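Local coordinates for protein putative pectin lyase (Geobacillus virus E2, PDB 7CHU) that serves as a trimeric tailspike of a deep-sea thermophilic bacteriophage and probably recognises, and may cleave, polysaccharide on the surface of its host, at residues G112-F117 / N134-G139; V172-M177 / G197-F202; T354-L359 / P380-F385. All blocks are in the same frame, centred on the assembly; numbering follows the deposited sequence.

Contact 1: G112-F117 / N134-G139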
# COMPACT_ATOMS: atom_id res chain seq x y z
N GLY A 112 -4.18 29.21 10.77
CA GLY A 112 -4.95 28.41 9.83
C GLY A 112 -6.12 27.72 10.50
O GLY A 112 -6.62 28.15 11.54
N GLY A 113 -6.57 26.63 9.89
CA GLY A 113 -7.60 25.82 10.51
C GLY A 113 -8.54 25.22 9.48
O GLY A 113 -8.30 25.28 8.28
N ILE A 114 -9.63 24.64 9.98
CA ILE A 114 -10.61 23.95 9.15
C ILE A 114 -11.73 24.91 8.81
O ILE A 114 -12.21 25.66 9.67
CB ILE A 114 -11.17 22.70 9.87
CG1 ILE A 114 -10.10 21.61 10.03
CG2 ILE A 114 -12.40 22.15 9.13
CD1 ILE A 114 -10.63 20.30 10.66
N VAL A 115 -12.17 24.87 7.55
CA VAL A 115 -13.44 25.44 7.11
C VAL A 115 -14.40 24.28 6.88
O VAL A 115 -14.19 23.45 5.98
CB VAL A 115 -13.28 26.28 5.84
CG1 VAL A 115 -14.67 26.74 5.36
CG2 VAL A 115 -12.36 27.48 6.10
N TYR A 116 -15.46 24.20 7.67
CA TYR A 116 -16.30 23.02 7.71
C TYR A 116 -17.61 23.28 6.97
O TYR A 116 -18.25 24.32 7.20
CB TYR A 116 -16.61 22.60 9.15
CG TYR A 116 -17.53 21.41 9.15
CD1 TYR A 116 -17.07 20.16 8.76
CD2 TYR A 116 -18.87 21.55 9.49
CE1 TYR A 116 -17.92 19.05 8.74
CE2 TYR A 116 -19.73 20.45 9.47
CZ TYR A 116 -19.25 19.21 9.10
OH TYR A 116 -20.11 18.12 9.08
N PHE A 117 -17.99 22.35 6.10
CA PHE A 117 -19.20 22.44 5.28
C PHE A 117 -20.17 21.37 5.76
O PHE A 117 -19.95 20.18 5.46
CB PHE A 117 -18.91 22.22 3.78
CG PHE A 117 -18.01 23.25 3.14
CD1 PHE A 117 -16.67 23.35 3.49
CD2 PHE A 117 -18.49 24.04 2.12
CE1 PHE A 117 -15.86 24.29 2.87
CE2 PHE A 117 -17.69 24.99 1.49
CZ PHE A 117 -16.36 25.12 1.87
N ASN A 134 -2.36 26.44 5.39
CA ASN A 134 -2.95 25.76 6.55
C ASN A 134 -4.47 25.81 6.54
O ASN A 134 -5.11 25.85 7.59
CB ASN A 134 -2.41 26.31 7.87
CG ASN A 134 -0.91 26.19 7.95
OD1 ASN A 134 -0.34 25.25 7.42
ND2 ASN A 134 -0.26 27.13 8.59
N ILE A 135 -5.08 25.83 5.36
CA ILE A 135 -6.54 25.86 5.27
C ILE A 135 -7.00 24.50 4.76
O ILE A 135 -6.53 24.04 3.72
CB ILE A 135 -7.03 27.01 4.37
CG1 ILE A 135 -6.76 28.36 5.04
CG2 ILE A 135 -8.54 26.86 4.10
CD1 ILE A 135 -7.40 29.58 4.29
N ARG A 136 -7.90 23.86 5.50
CA ARG A 136 -8.48 22.59 5.09
C ARG A 136 -9.98 22.77 4.91
O ARG A 136 -10.65 23.30 5.81
CB ARG A 136 -8.20 21.50 6.12
CG ARG A 136 -6.86 20.82 5.96
CD ARG A 136 -6.81 19.60 6.85
NE ARG A 136 -6.79 19.98 8.25
CZ ARG A 136 -7.42 19.31 9.22
NH1 ARG A 136 -8.13 18.23 8.95
NH2 ARG A 136 -7.32 19.74 10.47
N LEU A 137 -10.51 22.32 3.77
CA LEU A 137 -11.94 22.32 3.50
C LEU A 137 -12.50 20.92 3.80
O LEU A 137 -12.16 19.94 3.13
CB LEU A 137 -12.23 22.70 2.05
CG LEU A 137 -11.55 23.94 1.46
CD1 LEU A 137 -11.95 24.15 -0.02
CD2 LEU A 137 -11.85 25.20 2.29
N VAL A 138 -13.37 20.83 4.80
CA VAL A 138 -13.86 19.56 5.31
C VAL A 138 -15.38 19.57 5.27
O VAL A 138 -16.01 20.51 5.77
CB VAL A 138 -13.37 19.32 6.75
CG1 VAL A 138 -13.96 18.01 7.32
CG2 VAL A 138 -11.83 19.35 6.82
N GLY A 139 -15.98 18.53 4.68
CA GLY A 139 -17.41 18.33 4.69
C GLY A 139 -17.84 17.17 5.58
O GLY A 139 -17.07 16.60 6.34

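Contact 2: V172-M177 / G197-F202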
# COMPACT_ATOMS: atom_id res chain seq x y z
N VAL A 172 -2.45 22.72 2.77
CA VAL A 172 -3.86 22.89 2.42
C VAL A 172 -4.46 21.53 2.10
O VAL A 172 -3.75 20.54 1.92
CB VAL A 172 -4.06 23.87 1.24
CG1 VAL A 172 -3.72 25.33 1.65
CG2 VAL A 172 -3.24 23.43 0.02
N GLY A 173 -5.78 21.46 2.04
CA GLY A 173 -6.38 20.17 1.76
C GLY A 173 -7.89 20.25 1.63
O GLY A 173 -8.52 21.27 1.94
N ILE A 174 -8.45 19.13 1.15
CA ILE A 174 -9.88 18.89 1.08
C ILE A 174 -10.13 17.51 1.69
O ILE A 174 -9.36 16.58 1.44
CB ILE A 174 -10.40 18.92 -0.39
CG1 ILE A 174 -10.11 20.28 -1.06
CG2 ILE A 174 -11.91 18.59 -0.44
CD1 ILE A 174 -10.56 20.35 -2.51
N GLU A 175 -11.21 17.38 2.47
CA GLU A 175 -11.60 16.10 3.05
C GLU A 175 -13.12 15.99 3.02
O GLU A 175 -13.82 16.96 3.30
CB GLU A 175 -11.12 15.93 4.50
CG GLU A 175 -9.62 16.07 4.74
CD GLU A 175 -9.30 16.14 6.25
OE1 GLU A 175 -10.02 15.49 7.04
OE2 GLU A 175 -8.37 16.86 6.66
N LYS A 176 -13.61 14.81 2.66
CA LYS A 176 -14.99 14.41 2.90
C LYS A 176 -16.02 15.36 2.26
O LYS A 176 -16.95 15.84 2.93
CB LYS A 176 -15.24 14.28 4.41
CG LYS A 176 -14.25 13.42 5.14
CD LYS A 176 -14.46 11.99 4.75
CE LYS A 176 -13.52 11.02 5.49
NZ LYS A 176 -13.90 9.62 5.09
N MET A 177 -15.91 15.54 0.95
CA MET A 177 -16.90 16.32 0.20
C MET A 177 -16.71 16.04 -1.29
O MET A 177 -15.68 15.52 -1.71
CB MET A 177 -16.77 17.83 0.49
CG MET A 177 -15.60 18.51 -0.22
SD MET A 177 -15.62 20.35 -0.04
CE MET A 177 -15.37 20.43 1.69
N GLY A 197 0.40 19.27 0.84
CA GLY A 197 -1.04 19.12 0.87
C GLY A 197 -1.46 17.75 1.40
O GLY A 197 -0.75 16.75 1.25
N ARG A 198 -2.64 17.73 2.04
CA ARG A 198 -3.22 16.52 2.61
C ARG A 198 -4.69 16.45 2.22
O ARG A 198 -5.51 17.20 2.75
CB ARG A 198 -3.06 16.49 4.13
CG ARG A 198 -1.60 16.38 4.64
CD ARG A 198 -0.95 15.10 4.18
NE ARG A 198 0.32 14.80 4.84
CZ ARG A 198 1.52 15.03 4.31
NH1 ARG A 198 1.64 15.60 3.09
NH2 ARG A 198 2.61 14.69 4.99
N PHE A 199 -5.04 15.53 1.32
CA PHE A 199 -6.40 15.37 0.83
C PHE A 199 -6.90 13.97 1.18
O PHE A 199 -6.14 12.99 1.08
CB PHE A 199 -6.47 15.59 -0.70
CG PHE A 199 -6.06 16.98 -1.15
CD1 PHE A 199 -4.73 17.38 -1.12
CD2 PHE A 199 -7.01 17.87 -1.63
CE1 PHE A 199 -4.36 18.66 -1.53
CE2 PHE A 199 -6.65 19.15 -2.06
CZ PHE A 199 -5.32 19.55 -2.00
N LEU A 200 -8.16 13.85 1.60
CA LEU A 200 -8.71 12.54 2.00
C LEU A 200 -10.16 12.40 1.56
O LEU A 200 -10.99 13.24 1.91
CB LEU A 200 -8.60 12.34 3.52
CG LEU A 200 -9.18 11.03 4.09
CD1 LEU A 200 -8.43 9.80 3.54
CD2 LEU A 200 -9.18 11.03 5.64
N ASP A 201 -10.47 11.32 0.85
CA ASP A 201 -11.87 10.94 0.56
C ASP A 201 -12.68 12.13 0.05
O ASP A 201 -13.57 12.66 0.72
CB ASP A 201 -12.53 10.34 1.82
CG ASP A 201 -11.88 9.02 2.26
OD1 ASP A 201 -11.24 8.33 1.41
OD2 ASP A 201 -12.01 8.67 3.46
N PHE A 202 -12.33 12.59 -1.14
CA PHE A 202 -13.11 13.65 -1.75
C PHE A 202 -13.34 13.30 -3.21
O PHE A 202 -12.58 12.51 -3.78
CB PHE A 202 -12.44 15.03 -1.59
CG PHE A 202 -11.29 15.31 -2.55
CD1 PHE A 202 -10.04 14.80 -2.33
CD2 PHE A 202 -11.46 16.18 -3.62
CE1 PHE A 202 -8.98 15.11 -3.18
CE2 PHE A 202 -10.41 16.50 -4.46
CZ PHE A 202 -9.16 15.95 -4.23
O HOH W 1 -6.08 16.62 5.19

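Contact 3: T354-L359 / P380-F385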
# COMPACT_ATOMS: atom_id res chain seq x y z
N THR A 354 7.47 4.84 -25.11
CA THR A 354 7.65 5.59 -26.34
C THR A 354 8.99 6.34 -26.36
O THR A 354 9.58 6.65 -25.32
CB THR A 354 6.51 6.60 -26.57
OG1 THR A 354 6.64 7.69 -25.66
CG2 THR A 354 5.16 5.95 -26.37
N GLY A 355 9.43 6.67 -27.59
CA GLY A 355 10.57 7.56 -27.76
C GLY A 355 11.80 6.95 -27.13
O GLY A 355 12.05 5.75 -27.25
N THR A 356 12.56 7.76 -26.41
CA THR A 356 13.79 7.31 -25.76
C THR A 356 13.58 6.79 -24.33
O THR A 356 14.57 6.67 -23.59
CB THR A 356 14.80 8.46 -25.69
OG1 THR A 356 14.26 9.46 -24.82
CG2 THR A 356 15.08 9.07 -27.05
N SER A 357 12.34 6.52 -23.92
CA SER A 357 12.04 6.01 -22.57
C SER A 357 13.00 4.89 -22.19
O SER A 357 13.16 3.92 -22.92
CB SER A 357 10.60 5.48 -22.54
OG SER A 357 9.67 6.53 -22.77
N MET A 358 13.68 5.04 -21.05
CA MET A 358 14.69 4.06 -20.70
C MET A 358 14.64 3.70 -19.22
O MET A 358 14.31 4.52 -18.36
CB MET A 358 16.10 4.55 -21.07
CG MET A 358 16.74 5.56 -20.10
SD MET A 358 18.39 6.06 -20.66
CE MET A 358 18.91 4.61 -21.58
N LEU A 359 15.02 2.45 -18.93
CA LEU A 359 15.14 1.91 -17.57
C LEU A 359 13.81 1.94 -16.81
O LEU A 359 13.77 1.94 -15.58
CB LEU A 359 16.23 2.62 -16.77
CG LEU A 359 17.67 2.08 -16.82
CD1 LEU A 359 17.75 0.60 -16.57
CD2 LEU A 359 18.35 2.43 -18.14
N PRO A 380 11.02 -1.30 -27.31
CA PRO A 380 11.40 0.11 -27.32
C PRO A 380 12.83 0.32 -27.83
O PRO A 380 13.64 -0.60 -27.90
CB PRO A 380 11.27 0.52 -25.85
CG PRO A 380 11.64 -0.74 -25.10
CD PRO A 380 11.17 -1.90 -25.97
N THR A 381 13.11 1.58 -28.15
CA THR A 381 14.42 1.98 -28.67
C THR A 381 15.54 1.69 -27.67
O THR A 381 16.59 1.16 -28.04
CB THR A 381 14.38 3.47 -29.03
OG1 THR A 381 13.30 3.72 -29.93
CG2 THR A 381 15.69 3.93 -29.65
N ASN A 382 15.36 2.08 -26.41
CA ASN A 382 16.41 1.97 -25.41
C ASN A 382 16.08 0.86 -24.41
O ASN A 382 14.98 0.32 -24.39
CB ASN A 382 16.61 3.31 -24.68
CG ASN A 382 17.21 4.38 -25.60
OD1 ASN A 382 18.04 4.09 -26.46
ND2 ASN A 382 16.75 5.61 -25.45
N GLU A 383 17.06 0.55 -23.56
CA GLU A 383 16.91 -0.55 -22.60
C GLU A 383 15.83 -0.25 -21.56
O GLU A 383 15.87 0.78 -20.88
CB GLU A 383 18.24 -0.82 -21.89
CG GLU A 383 18.11 -1.81 -20.71
CD GLU A 383 19.44 -2.12 -20.03
OE1 GLU A 383 20.49 -1.99 -20.68
OE2 GLU A 383 19.47 -2.51 -18.85
N ASN A 384 14.88 -1.18 -21.44
CA ASN A 384 13.94 -1.24 -20.32
C ASN A 384 13.89 -2.68 -19.82
O ASN A 384 14.35 -3.60 -20.49
CB ASN A 384 12.57 -0.76 -20.75
CG ASN A 384 12.57 0.71 -21.17
OD1 ASN A 384 12.31 1.59 -20.36
ND2 ASN A 384 12.88 0.98 -22.44
N PHE A 385 13.32 -2.88 -18.64
CA PHE A 385 13.44 -4.15 -17.95
C PHE A 385 12.06 -4.71 -17.65
O PHE A 385 11.13 -3.97 -17.31
CB PHE A 385 14.24 -3.96 -16.66
CG PHE A 385 14.50 -5.22 -15.89
CD1 PHE A 385 15.27 -6.26 -16.44
CD2 PHE A 385 14.00 -5.36 -14.60
CE1 PHE A 385 15.51 -7.45 -15.69
CE2 PHE A 385 14.24 -6.52 -13.86
CZ PHE A 385 14.99 -7.57 -14.42
O HOH W 2 13.18 3.80 -25.61
O HOH W 3 10.77 3.52 -27.79

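Contact 1: G112-F117 / N134-G139
I114 lays the outer part of its side chain over one face of the R136 guanidinium: CG1 stands 3.4 Å above the plane, offset toward the rim, and CD1 lies 3.4 Å from NH2. The first torsion of I114 explains the overlap, since it sets CG1 anti to the carbonyl carbon (chi1 -68°) and leaves CG2 anti to the backbone N, where it meets CG2 of V138, the next residue after R136 on that face of the facing strand, at 3.7 Å. R136 bends at chi3 (-68°), which carries its flat end back across the isoleucine. The polar ends of the guanidinium are taken up elsewhere: NH1 forms a salt bridge with E175 and NH2 a hydrogen bond with the A140 carbonyl of a second subunit, so its rotation is probably well fixed.

On the other face of the strands V115, L137 and F117 make an apolar row. CD2 of L137 reaches CB of V115 at 4.0 Å, while CE1 of F117 approaches CB of L137 at an equal distance. V138 O lies at the edge of the F117 ring, in its plane, and also accepts the F117 N-H at 2.7 Å.

Between the two faces run five backbone hydrogen bonds of a parallel pair, from G113 N with N134 O to F117 N with V138 O. The two strands are inclined by 26°. G112 and G113 run close to the facing strand, G112 CA lying 3.4 Å from N134 O.

Strand 113-117 pairs with strand 75-76 on its far edge and strand 135-139 with strand 169-175, while helix 91-99 packs through I94 and I98 against the V115, F117 and L137 face.

Contact 2: V172-M177 / G197-F202
The F199 ring receives CA of G173 over the centre of one face, a CH-pi contact 3.9 Å from the centroid and 9° off the normal. I174 meets the same ring obliquely, its CB 3.8 Å from CD2. The second ring, F202, has CB of I174 above one face, offset toward the rim, and CG2 of that isoleucine lies 3.8 Å from CB of F202. I174 thus touches both phenylalanines, with its side chain at about a right angle to that of F202.

Backbone bonds between the parallel strands accompany this packing: R198 N gives to V172 O, L200 N to I174 O and K176 N to L200 O. G173 CA, besides lying over the F199 ring, is 3.2 Å from R198 O. Both segments turn a corner at matching places, K176 and D201, and there the two side chains run side by side in the same direction. The K176 chain, bent at chi2 (-70°), brings NZ to D201 OD2 at 2.7 Å, on the anti side of the carboxylate and 16° out of its plane.

A water links E175 OE2, already paired with R136, to R198 O by giving a proton to each.

Several of the charged groups have a second partner: E175 adds this water to its arginine, R198 pairs with both D201 and the G224 carbonyl of the second subunit, and D201 holds K176 with OD2 and R198 of the third subunit with OD1. The D201 corner is thus tied both to the neighbouring coil, through K176, and to another subunit.

Contact 3: T354-L359 / P380-F385
N382 and N384 each send their ND2 to a carbonyl of the facing loop. N382 ND2 gives to T356 O at 3.1 Å, from above the carbonyl plane, with the acceptor almost exactly in the plane of the amide; N384 ND2 reaches S357 O at 3.0 Å in the same manner. Beyond them L359 N gives a nearly straight bond (171°) to E383 O at 2.7 Å. CB of M358 packs 3.9 Å from CB of N382, and two waters fill in between the loops: one touches G355 O, S357 O and N382 N, the other G355 O and T381 N.

What positions these groups lies a shell further out. T354 to S357 form a type II' turn, whose T354 O accepts both the backbone N and OG of S357; the hydroxyl sits 2.6 Å away. E383 OE2 forms a salt bridge with K396 of a second subunit. The S357 carbonyl, which can only accept, identifies ND2 of N384 and so leaves OD1 to accept from N360 ND2.

That amide-to-amide bond between neighbouring coils, in loops linking successive strands, is reminiscent of the asparagine ladders of parallel beta-helices.

Contacts 1 and 2 are successive steps of one structure, whereas contact 3 lies further along the beta-helix. The centres of the first two are 9 Å apart, and they touch directly: strands 135-139 and 169-175 are neighbours, and R136 NH1 lies 2.7 Å from E175 OE2. Contact 3 has its centre 36 Å from that of contact 2 and 44 Å from that of contact 1, with nearest atoms about 26 and 35 Å away. It makes the same kind of coil-to-coil contact without touching the other two. In each, contacts between coils of the chain are accompanied by at least one charged side chain bonded to another subunit: R136, R198 and E383.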